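Local coordinates for ectonucleotide pyrophosphatase/phosphodiesterase family member 5 (Mus musculus, PDB 5VEO), which probably hydrolyses phosphodiester or pyrophosphate bonds of nucleotide substrates at a zinc-dependent active site of the alkaline phosphatase superfamily, at residues D22-Y30 with L331-L339. The protein carries 1 engineered substitution. Sequence-based numbering, arbitrary orientation.
Sequences DGFRWDYLY and LAEMHPIFL. With ZN (zinc ion), chain E; AMP (adenosine monophosphate), chain Q.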
# COMPACT_ATOMS: atom_id res chain seq x y z
N ASP A 22 4.15 6.15 -3.49
CA ASP A 22 4.36 5.30 -2.34
C ASP A 22 4.76 6.13 -1.11
O ASP A 22 5.65 6.99 -1.19
CB ASP A 22 5.43 4.26 -2.67
CG ASP A 22 5.42 3.09 -1.70
OD1 ASP A 22 5.48 3.37 -0.47
OD2 ASP A 22 5.31 1.92 -2.15
N GLY A 23 4.13 5.87 0.03
CA GLY A 23 4.55 6.47 1.29
C GLY A 23 4.22 7.94 1.43
O GLY A 23 4.92 8.67 2.14
N PHE A 24 3.15 8.39 0.79
CA PHE A 24 2.77 9.80 0.82
C PHE A 24 1.79 9.98 1.98
O PHE A 24 0.58 9.79 1.85
CB PHE A 24 2.19 10.25 -0.52
CG PHE A 24 2.22 11.75 -0.72
CD1 PHE A 24 1.45 12.60 0.07
CD2 PHE A 24 3.06 12.31 -1.67
CE1 PHE A 24 1.50 13.98 -0.12
CE2 PHE A 24 3.10 13.69 -1.87
CZ PHE A 24 2.31 14.52 -1.09
N ARG A 25 2.35 10.31 3.14
CA ARG A 25 1.57 10.57 4.33
C ARG A 25 0.60 11.73 4.08
O ARG A 25 0.94 12.71 3.42
CB ARG A 25 2.52 10.89 5.49
CG ARG A 25 1.91 10.85 6.86
CD ARG A 25 2.98 10.94 7.92
NE ARG A 25 3.27 12.30 8.26
CZ ARG A 25 4.19 12.67 9.14
NH1 ARG A 25 4.96 11.77 9.76
NH2 ARG A 25 4.33 13.97 9.41
N TRP A 26 -0.58 11.62 4.69
CA TRP A 26 -1.71 12.52 4.42
C TRP A 26 -1.34 14.00 4.62
O TRP A 26 -1.82 14.87 3.88
CB TRP A 26 -2.91 12.13 5.29
CG TRP A 26 -2.65 12.36 6.73
CD1 TRP A 26 -1.90 11.60 7.58
CD2 TRP A 26 -3.10 13.49 7.48
NE1 TRP A 26 -1.86 12.20 8.83
CE2 TRP A 26 -2.59 13.36 8.79
CE3 TRP A 26 -3.90 14.60 7.17
CZ2 TRP A 26 -2.85 14.30 9.78
CZ3 TRP A 26 -4.16 15.53 8.17
CH2 TRP A 26 -3.64 15.36 9.46
N ASP A 27 -0.51 14.30 5.61
CA ASP A 27 -0.19 15.69 5.93
C ASP A 27 1.05 16.22 5.21
O ASP A 27 1.42 17.38 5.41
CB ASP A 27 -0.03 15.86 7.44
CG ASP A 27 1.14 15.07 7.99
OD1 ASP A 27 1.58 15.36 9.13
OD2 ASP A 27 1.65 14.19 7.28
N TYR A 28 1.67 15.42 4.33
CA TYR A 28 2.79 15.91 3.55
C TYR A 28 2.40 17.09 2.66
O TYR A 28 3.26 17.89 2.30
CB TYR A 28 3.37 14.79 2.69
CG TYR A 28 4.31 13.79 3.35
CD1 TYR A 28 4.81 12.74 2.61
CD2 TYR A 28 4.73 13.91 4.67
CE1 TYR A 28 5.69 11.82 3.15
CE2 TYR A 28 5.62 12.97 5.22
CZ TYR A 28 6.09 11.94 4.44
OH TYR A 28 6.97 11.02 4.96
N LEU A 29 1.11 17.18 2.28
CA LEU A 29 0.57 18.29 1.49
C LEU A 29 0.94 19.64 2.07
O LEU A 29 0.96 20.64 1.35
CB LEU A 29 -0.96 18.21 1.44
CG LEU A 29 -1.55 16.97 0.78
CD1 LEU A 29 -3.07 17.03 0.87
CD2 LEU A 29 -1.09 16.89 -0.67
N TYR A 30 1.17 19.68 3.38
CA TYR A 30 1.36 20.93 4.09
C TYR A 30 2.81 21.20 4.48
O TYR A 30 3.08 22.24 5.11
CB TYR A 30 0.48 20.93 5.34
CG TYR A 30 -0.95 20.61 5.04
CD1 TYR A 30 -1.65 21.31 4.06
CD2 TYR A 30 -1.61 19.58 5.69
CE1 TYR A 30 -2.97 21.03 3.78
CE2 TYR A 30 -2.93 19.29 5.42
CZ TYR A 30 -3.61 20.02 4.47
OH TYR A 30 -4.93 19.73 4.19
N LEU A 331 -3.08 4.63 13.56
CA LEU A 331 -2.21 5.77 13.77
C LEU A 331 -2.29 6.74 12.60
O LEU A 331 -2.11 6.34 11.44
CB LEU A 331 -0.78 5.30 13.95
CG LEU A 331 -0.50 4.47 15.19
CD1 LEU A 331 0.82 3.76 15.04
CD2 LEU A 331 -0.47 5.35 16.44
N ALA A 332 -2.47 8.02 12.92
CA ALA A 332 -2.59 9.03 11.87
C ALA A 332 -1.37 9.06 10.96
O ALA A 332 -1.51 9.26 9.74
CB ALA A 332 -2.81 10.41 12.50
N GLU A 333 -0.17 8.86 11.52
CA GLU A 333 1.04 8.95 10.70
C GLU A 333 1.11 7.83 9.66
O GLU A 333 1.86 7.97 8.69
CB GLU A 333 2.29 8.96 11.56
CG GLU A 333 2.42 10.29 12.32
CD GLU A 333 3.64 10.48 13.17
OE1 GLU A 333 4.63 9.77 12.99
OE2 GLU A 333 3.59 11.37 14.05
N MET A 334 0.35 6.75 9.84
CA MET A 334 0.32 5.67 8.86
C MET A 334 -0.67 5.92 7.73
O MET A 334 -0.68 5.15 6.76
CB MET A 334 -0.00 4.35 9.54
CG MET A 334 1.10 3.84 10.44
SD MET A 334 2.67 3.60 9.60
CE MET A 334 3.53 5.07 10.04
N HIS A 335 -1.46 7.02 7.81
CA HIS A 335 -2.54 7.21 6.84
C HIS A 335 -2.06 7.93 5.57
O HIS A 335 -1.31 8.90 5.65
CB HIS A 335 -3.69 7.99 7.47
CG HIS A 335 -4.36 7.23 8.57
ND1 HIS A 335 -5.23 7.81 9.46
CD2 HIS A 335 -4.26 5.93 8.93
CE1 HIS A 335 -5.64 6.90 10.33
NE2 HIS A 335 -5.08 5.75 10.01
N PRO A 336 -2.51 7.46 4.41
CA PRO A 336 -2.12 8.05 3.14
C PRO A 336 -3.01 9.21 2.71
O PRO A 336 -4.17 9.30 3.09
CB PRO A 336 -2.32 6.89 2.16
CG PRO A 336 -3.52 6.19 2.73
CD PRO A 336 -3.36 6.28 4.23
N ILE A 337 -2.48 10.00 1.78
CA ILE A 337 -3.29 10.99 1.08
C ILE A 337 -4.36 10.30 0.24
O ILE A 337 -4.19 9.15 -0.22
CB ILE A 337 -2.46 11.89 0.14
CG1 ILE A 337 -1.66 11.02 -0.84
CG2 ILE A 337 -1.69 12.91 0.89
CD1 ILE A 337 -1.28 11.70 -2.12
N PHE A 338 -5.44 11.03 -0.01
CA PHE A 338 -6.42 10.65 -1.03
C PHE A 338 -7.05 11.90 -1.63
O PHE A 338 -7.63 12.71 -0.90
CB PHE A 338 -7.51 9.74 -0.46
CG PHE A 338 -8.50 9.26 -1.48
CD1 PHE A 338 -8.38 8.00 -2.04
CD2 PHE A 338 -9.55 10.08 -1.89
CE1 PHE A 338 -9.30 7.56 -3.00
CE2 PHE A 338 -10.45 9.65 -2.83
CZ PHE A 338 -10.32 8.38 -3.39
N LEU A 339 -6.95 12.04 -2.95
CA LEU A 339 -7.61 13.13 -3.64
C LEU A 339 -7.96 12.66 -5.04
O LEU A 339 -7.40 11.68 -5.53
CB LEU A 339 -6.75 14.40 -3.65
CG LEU A 339 -5.41 14.53 -4.34
CD1 LEU A 339 -4.99 16.02 -4.42
CD2 LEU A 339 -4.33 13.72 -3.60
ZN ZN E . 4.85 1.88 0.60
P AMP Q . 7.16 -0.42 1.21
O1P AMP Q . 6.42 -1.45 2.00
O2P AMP Q . 8.40 0.09 1.96
O3P AMP Q . 6.29 0.75 0.76
O5' AMP Q . 7.69 -1.10 -0.14
C5' AMP Q . 7.95 -0.26 -1.28
C4' AMP Q . 9.12 -0.72 -2.11
O4' AMP Q . 8.72 -1.86 -2.87
C3' AMP Q . 9.57 0.31 -3.15
O3' AMP Q . 10.80 0.89 -2.76
C2' AMP Q . 9.75 -0.48 -4.44
O2' AMP Q . 10.99 -0.31 -5.08
C1' AMP Q . 9.53 -1.92 -4.01
N9 AMP Q . 8.86 -2.72 -5.01
C8 AMP Q . 7.61 -2.56 -5.49
N7 AMP Q . 7.35 -3.53 -6.40
C5 AMP Q . 8.47 -4.30 -6.47
C6 AMP Q . 8.89 -5.50 -7.22
N6 AMP Q . 8.04 -6.08 -8.09
N1 AMP Q . 10.12 -6.00 -7.01
C2 AMP Q . 10.99 -5.44 -6.14
N3 AMP Q . 10.68 -4.36 -5.41
C4 AMP Q . 9.46 -3.76 -5.56
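A single beta bridge, R25 with P336, joins the loop that follows strand 16-21 to the approach to strand 338-341 in the large mixed sheet. Two backbone bonds define it: I337 N to F24 O (3.1 Å), nearly straight at 159°, and W26 N to H335 O (3.0 Å), more bent. The same H335 O lies at the edge of the W26 ring, near its plane. I337 packs on F24: CD1 makes a CH-pi contact 4.0 Å from the F24 ring centroid, while CG2 reaches F24 CD1 at the rim. I337 CG1 sits between the backbone N and the carbonyl carbon (chi1 55°), which carries CD1 over the ring face. R25 bends at chi3 (89°) and grips D27 side-on, NE to OD2 at 2.7 Å and NH2 to OD1. E333 OE1 lies 3.8 Å from R25 NH1 and well out of the guanidinium plane, a long, purely electrostatic pairing; T228 hydrogen-bonds that oxygen, and R25 NH1 donates to M227 O. A methionine in place of R25 would probably leave D27 without its paired charge. The loop carrying the zinc ligand D22 is thus held to the strand's lead-in by backbone bonds and apolar packing, with charge pairing added.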